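Blr6230 protein (Bradyrhizobium diazoefficiens USDA 110, PDB 5NGG) is a zinc-dependent subclass B3 metallo-beta-lactamase, which probably hydrolyses the beta-lactam ring of antibiotics. Local coordinates at residues Y58-D70 against R161-A173. Numbering follows the deposited sequence.
Sequences YVIKTSQGLILMD and RVTLGDTTLTAHA. With ZN (zinc ion), chain E.
Asp-166 OD1 is gripped from opposite faces of its carboxylate. The backbone N of Ser-63 donates to Asp-166 OD1 at 3.0 Å in a nearly straight bond (163°), while the hydroxyl of Thr-167, its own neighbour, donates to the same oxygen from the far face; both donors stand well out of the plane, one on each side, which helps to fix the rotation of the group. The other oxygen, OD2, takes a bond from a water that also donates to Lys-61 O, and a weak return bond runs from Asp-166 N to Ser-63 OG, so the two hairpin turns clasp each other at the exposed end of the contact.

Beside this clasp Thr-62 turns its hydroxyl back into its own turn. With chi1 at 88°, Thr-62 OG1 lies between the backbone N and carbonyl carbon, where it accepts from Gln-64 N (2.9 Å), an ST turn, and donates to Gly-65 O. Thr-62 CG2 lies 3.6 Å from Thr-167 CB. Leu-164 crosses Thr-62 at about a right angle, CG and CD2 both against OG1; Leu-164 CD2 goes on to meet Gly-65 C at 3.7 Å and Ile-67 CG1 at 3.8 Å.

Deeper in, Leu-169 spreads its two methyls over the opposing hairpin. Leu-169 CD1 packs 3.6 Å from Ile-67 CD1, the two side chains running alongside each other in opposite senses, and Leu-169 CD2 meets Ile-60 CD1 tip to tip and also touches Met-69 CE, which the bends in the methionine chain bring within 4.1 Å. Phe-199 of strand 193-199 touches Ile-60, Met-69 and Leu-169 at the border of this cluster, and farther along strand 167-173 His-172 ND1 binds a zinc ion with Glu-158 and Lys-229. Two hairpins from different sheets, facing each other through aliphatic side chains, form part of the beta-sandwich core of the alpha-beta/beta-alpha metallo-beta-lactamase fold.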
loop_
_atom_site.group_PDB
_atom_site.type_symbol
_atom_site.label_atom_id
_atom_site.label_comp_id
_atom_site.label_asym_id
_atom_site.label_seq_id
_atom_site.Cartn_x
_atom_site.Cartn_y
_atom_site.Cartn_z
ATOM N N TYR A 58 -6.281 0.462 -5.782
ATOM C CA TYR A 58 -7.675 0.065 -5.652
ATOM C C TYR A 58 -8.589 1.279 -5.713
ATOM O O TYR A 58 -8.246 2.370 -5.283
ATOM C CB TYR A 58 -7.940 -0.671 -4.336
ATOM C CG TYR A 58 -6.950 -1.754 -4.019
ATOM C CD1 TYR A 58 -5.741 -1.452 -3.405
ATOM C CD2 TYR A 58 -7.206 -3.091 -4.318
ATOM C CE1 TYR A 58 -4.804 -2.437 -3.119
ATOM C CE2 TYR A 58 -6.287 -4.086 -4.009
ATOM C CZ TYR A 58 -5.090 -3.748 -3.413
ATOM O OH TYR A 58 -4.183 -4.749 -3.121
ATOM N N VAL A 59 -9.783 1.043 -6.267
ATOM C CA VAL A 59 -10.950 1.941 -6.138
ATOM C C VAL A 59 -11.939 1.299 -5.176
ATOM O O VAL A 59 -12.241 0.095 -5.259
ATOM C CB VAL A 59 -11.650 2.187 -7.495
ATOM C CG1 VAL A 59 -12.974 2.935 -7.326
ATOM C CG2 VAL A 59 -10.746 2.988 -8.406
ATOM N N ILE A 60 -12.433 2.099 -4.247
ATOM C CA ILE A 60 -13.488 1.670 -3.345
ATOM C C ILE A 60 -14.719 2.507 -3.701
ATOM O O ILE A 60 -14.684 3.735 -3.627
ATOM C CB ILE A 60 -13.078 1.854 -1.873
ATOM C CG1 ILE A 60 -11.787 1.084 -1.534
ATOM C CG2 ILE A 60 -14.210 1.386 -0.979
ATOM C CD1 ILE A 60 -11.121 1.539 -0.262
ATOM N N LYS A 61 -15.779 1.837 -4.141
ATOM C CA LYS A 61 -16.980 2.528 -4.577
ATOM C C LYS A 61 -17.899 2.782 -3.391
ATOM O O LYS A 61 -18.317 1.840 -2.728
ATOM C CB LYS A 61 -17.684 1.693 -5.637
ATOM C CG LYS A 61 -18.886 2.377 -6.261
ATOM C CD LYS A 61 -19.566 1.485 -7.287
ATOM C CE LYS A 61 -20.664 2.205 -8.048
ATOM N NZ LYS A 61 -21.262 1.353 -9.116
ATOM N N THR A 62 -18.215 4.051 -3.147
ATOM C CA THR A 62 -19.122 4.428 -2.076
ATOM C C THR A 62 -20.355 5.114 -2.664
ATOM O O THR A 62 -20.392 5.538 -3.822
ATOM C CB THR A 62 -18.469 5.371 -1.024
ATOM O OG1 THR A 62 -18.613 6.735 -1.440
ATOM C CG2 THR A 62 -16.998 5.003 -0.771
ATOM N N SER A 63 -21.344 5.295 -1.805
ATOM C CA SER A 63 -22.552 6.005 -2.164
ATOM C C SER A 63 -22.313 7.498 -2.454
ATOM O O SER A 63 -23.217 8.147 -2.957
ATOM C CB SER A 63 -23.570 5.874 -1.030
ATOM O OG SER A 63 -23.011 6.394 0.159
ATOM N N GLN A 64 -21.166 8.062 -2.073
ATOM C CA GLN A 64 -20.883 9.495 -2.276
ATOM C C GLN A 64 -19.625 9.729 -3.085
ATOM O O GLN A 64 -19.020 10.811 -3.008
ATOM C CB GLN A 64 -20.804 10.209 -0.924
ATOM C CG GLN A 64 -22.150 10.245 -0.212
ATOM C CD GLN A 64 -23.161 11.160 -0.889
ATOM O OE1 GLN A 64 -22.797 12.145 -1.537
ATOM N NE2 GLN A 64 -24.438 10.832 -0.743
ATOM N N GLY A 65 -19.222 8.730 -3.859
ATOM C CA GLY A 65 -18.057 8.866 -4.706
ATOM C C GLY A 65 -17.058 7.762 -4.478
ATOM O O GLY A 65 -17.344 6.776 -3.831
ATOM N N LEU A 66 -15.876 7.953 -5.032
ATOM C CA LEU A 66 -14.822 6.954 -5.013
ATOM C C LEU A 66 -13.735 7.319 -4.027
ATOM O O LEU A 66 -13.373 8.493 -3.884
ATOM C CB LEU A 66 -14.183 6.776 -6.402
ATOM C CG LEU A 66 -15.215 6.542 -7.494
ATOM C CD1 LEU A 66 -14.508 6.447 -8.841
ATOM C CD2 LEU A 66 -16.096 5.331 -7.198
ATOM N N ILE A 67 -13.209 6.281 -3.368
ATOM C CA ILE A 67 -11.967 6.384 -2.611
ATOM C C ILE A 67 -10.884 5.705 -3.450
ATOM O O ILE A 67 -11.074 4.562 -3.885
ATOM C CB ILE A 67 -12.059 5.694 -1.231
ATOM C CG1 ILE A 67 -13.212 6.289 -0.413
ATOM C CG2 ILE A 67 -10.705 5.773 -0.504
ATOM C CD1 ILE A 67 -13.480 5.537 0.876
ATOM N N LEU A 68 -9.776 6.408 -3.670
ATOM C CA LEU A 68 -8.618 5.822 -4.342
ATOM C C LEU A 68 -7.607 5.416 -3.305
ATOM O O LEU A 68 -7.181 6.246 -2.488
ATOM C CB LEU A 68 -7.991 6.859 -5.267
ATOM C CG LEU A 68 -6.778 6.401 -6.062
ATOM C CD1 LEU A 68 -7.094 5.303 -7.049
ATOM C CD2 LEU A 68 -6.189 7.579 -6.796
ATOM N N MET A 69 -7.234 4.130 -3.298
ATOM C CA MET A 69 -6.204 3.583 -2.393
ATOM C C MET A 69 -4.910 3.469 -3.179
ATOM O O MET A 69 -4.765 2.576 -4.015
ATOM C CB MET A 69 -6.628 2.221 -1.855
ATOM C CG MET A 69 -5.628 1.608 -0.883
ATOM S SD MET A 69 -5.421 2.462 0.696
ATOM C CE MET A 69 -7.013 2.153 1.441
ATOM N N ASP A 70 -4.002 4.411 -2.912
ATOM C CA ASP A 70 -2.664 4.509 -3.506
ATOM C C ASP A 70 -2.709 4.888 -4.993
ATOM O O ASP A 70 -3.764 5.039 -5.606
ATOM C CB ASP A 70 -1.820 3.243 -3.231
ATOM C CG ASP A 70 -1.420 3.110 -1.779
ATOM O OD1 ASP A 70 -1.156 4.131 -1.096
ATOM O OD2 ASP A 70 -1.326 1.937 -1.327
ATOM N N ARG A 161 -10.850 6.981 12.122
ATOM C CA ARG A 161 -11.861 6.516 11.166
ATOM C C ARG A 161 -12.046 7.547 10.051
ATOM O O ARG A 161 -12.151 8.752 10.317
ATOM C CB ARG A 161 -13.191 6.232 11.876
ATOM C CG ARG A 161 -13.147 5.040 12.842
ATOM C CD ARG A 161 -14.242 5.099 13.908
ATOM N NE ARG A 161 -15.593 5.202 13.350
ATOM C CZ ARG A 161 -16.391 4.177 13.036
ATOM N NH1 ARG A 161 -17.604 4.424 12.539
ATOM N NH2 ARG A 161 -16.005 2.913 13.205
ATOM N N VAL A 162 -12.093 7.064 8.813
ATOM C CA VAL A 162 -12.258 7.894 7.638
ATOM C C VAL A 162 -13.500 7.407 6.893
ATOM O O VAL A 162 -13.580 6.228 6.545
ATOM C CB VAL A 162 -11.003 7.778 6.744
ATOM C CG1 VAL A 162 -11.172 8.580 5.482
ATOM C CG2 VAL A 162 -9.769 8.244 7.497
ATOM N N THR A 163 -14.457 8.302 6.646
ATOM C CA THR A 163 -15.751 7.943 6.046
ATOM C C THR A 163 -15.996 8.731 4.761
ATOM O O THR A 163 -15.781 9.949 4.730
ATOM C CB THR A 163 -16.886 8.200 7.054
ATOM O OG1 THR A 163 -16.690 7.372 8.202
ATOM C CG2 THR A 163 -18.255 7.883 6.481
ATOM N N LEU A 164 -16.443 8.034 3.711
ATOM C CA LEU A 164 -17.057 8.676 2.539
ATOM C C LEU A 164 -18.385 7.982 2.283
ATOM O O LEU A 164 -18.420 6.769 2.033
ATOM C CB LEU A 164 -16.166 8.580 1.293
ATOM C CG LEU A 164 -16.720 9.240 0.007
ATOM C CD1 LEU A 164 -16.865 10.757 0.134
ATOM C CD2 LEU A 164 -15.870 8.901 -1.205
ATOM N N GLY A 165 -19.479 8.733 2.409
ATOM C CA GLY A 165 -20.783 8.157 2.212
ATOM C C GLY A 165 -21.049 6.992 3.145
ATOM O O GLY A 165 -20.957 7.121 4.364
ATOM N N ASP A 166 -21.357 5.843 2.550
ATOM C CA ASP A 166 -21.677 4.604 3.263
ATOM C C ASP A 166 -20.484 3.739 3.691
ATOM O O ASP A 166 -20.681 2.637 4.209
ATOM C CB ASP A 166 -22.626 3.739 2.411
ATOM C CG ASP A 166 -22.040 3.349 1.054
ATOM O OD1 ASP A 166 -20.868 3.688 0.734
ATOM O OD2 ASP A 166 -22.789 2.738 0.270
ATOM N N THR A 167 -19.260 4.228 3.492
ATOM C CA THR A 167 -18.060 3.411 3.653
ATOM C C THR A 167 -17.085 4.048 4.637
ATOM O O THR A 167 -16.750 5.208 4.511
ATOM C CB THR A 167 -17.402 3.211 2.279
ATOM O OG1 THR A 167 -18.313 2.505 1.427
ATOM C CG2 THR A 167 -16.133 2.414 2.368
ATOM N N THR A 168 -16.657 3.268 5.618
ATOM C CA THR A 168 -15.691 3.721 6.623
ATOM C C THR A 168 -14.472 2.793 6.671
ATOM O O THR A 168 -14.598 1.553 6.715
ATOM C CB THR A 168 -16.358 3.760 8.002
ATOM O OG1 THR A 168 -17.424 4.707 7.968
ATOM C CG2 THR A 168 -15.378 4.172 9.105
ATOM N N LEU A 169 -13.284 3.404 6.720
ATOM C CA LEU A 169 -12.042 2.670 6.928
ATOM C C LEU A 169 -11.424 3.116 8.243
ATOM O O LEU A 169 -11.552 4.297 8.636
ATOM C CB LEU A 169 -11.041 2.885 5.791
ATOM C CG LEU A 169 -11.512 2.400 4.412
ATOM C CD1 LEU A 169 -12.117 3.534 3.578
ATOM C CD2 LEU A 169 -10.392 1.731 3.657
ATOM N N THR A 170 -10.738 2.184 8.909
ATOM C CA THR A 170 -10.041 2.447 10.160
ATOM C C THR A 170 -8.532 2.342 9.922
ATOM O O THR A 170 -8.043 1.357 9.355
ATOM C CB THR A 170 -10.469 1.453 11.247
ATOM O OG1 THR A 170 -11.878 1.577 11.449
ATOM C CG2 THR A 170 -9.760 1.724 12.568
ATOM N N ALA A 171 -7.795 3.371 10.343
ATOM C CA ALA A 171 -6.338 3.400 10.259
ATOM C C ALA A 171 -5.712 2.558 11.348
ATOM O O ALA A 171 -6.069 2.693 12.527
ATOM C CB ALA A 171 -5.846 4.836 10.364
ATOM N N HIS A 172 -4.710 1.774 10.971
ATOM C CA HIS A 172 -3.838 1.104 11.931
ATOM C C HIS A 172 -2.396 1.509 11.691
ATOM O O HIS A 172 -1.908 1.429 10.568
ATOM C CB HIS A 172 -3.949 -0.405 11.807
ATOM C CG HIS A 172 -5.283 -0.939 12.168
ATOM N ND1 HIS A 172 -5.636 -1.262 13.456
ATOM C CD2 HIS A 172 -6.366 -1.170 11.404
ATOM C CE1 HIS A 172 -6.881 -1.701 13.467
ATOM N NE2 HIS A 172 -7.342 -1.662 12.230
ATOM N N ALA A 173 -1.698 1.910 12.750
ATOM C CA ALA A 173 -0.297 2.296 12.631
ATOM C C ALA A 173 0.548 1.042 12.592
ATOM O O ALA A 173 0.611 0.292 13.563
ATOM C CB ALA A 173 0.103 3.198 13.786
HETATM ZN ZN ZN E . -4.596 -1.266 15.213
HETATM O O HOH W 1 -21.315 1.212 -1.899
#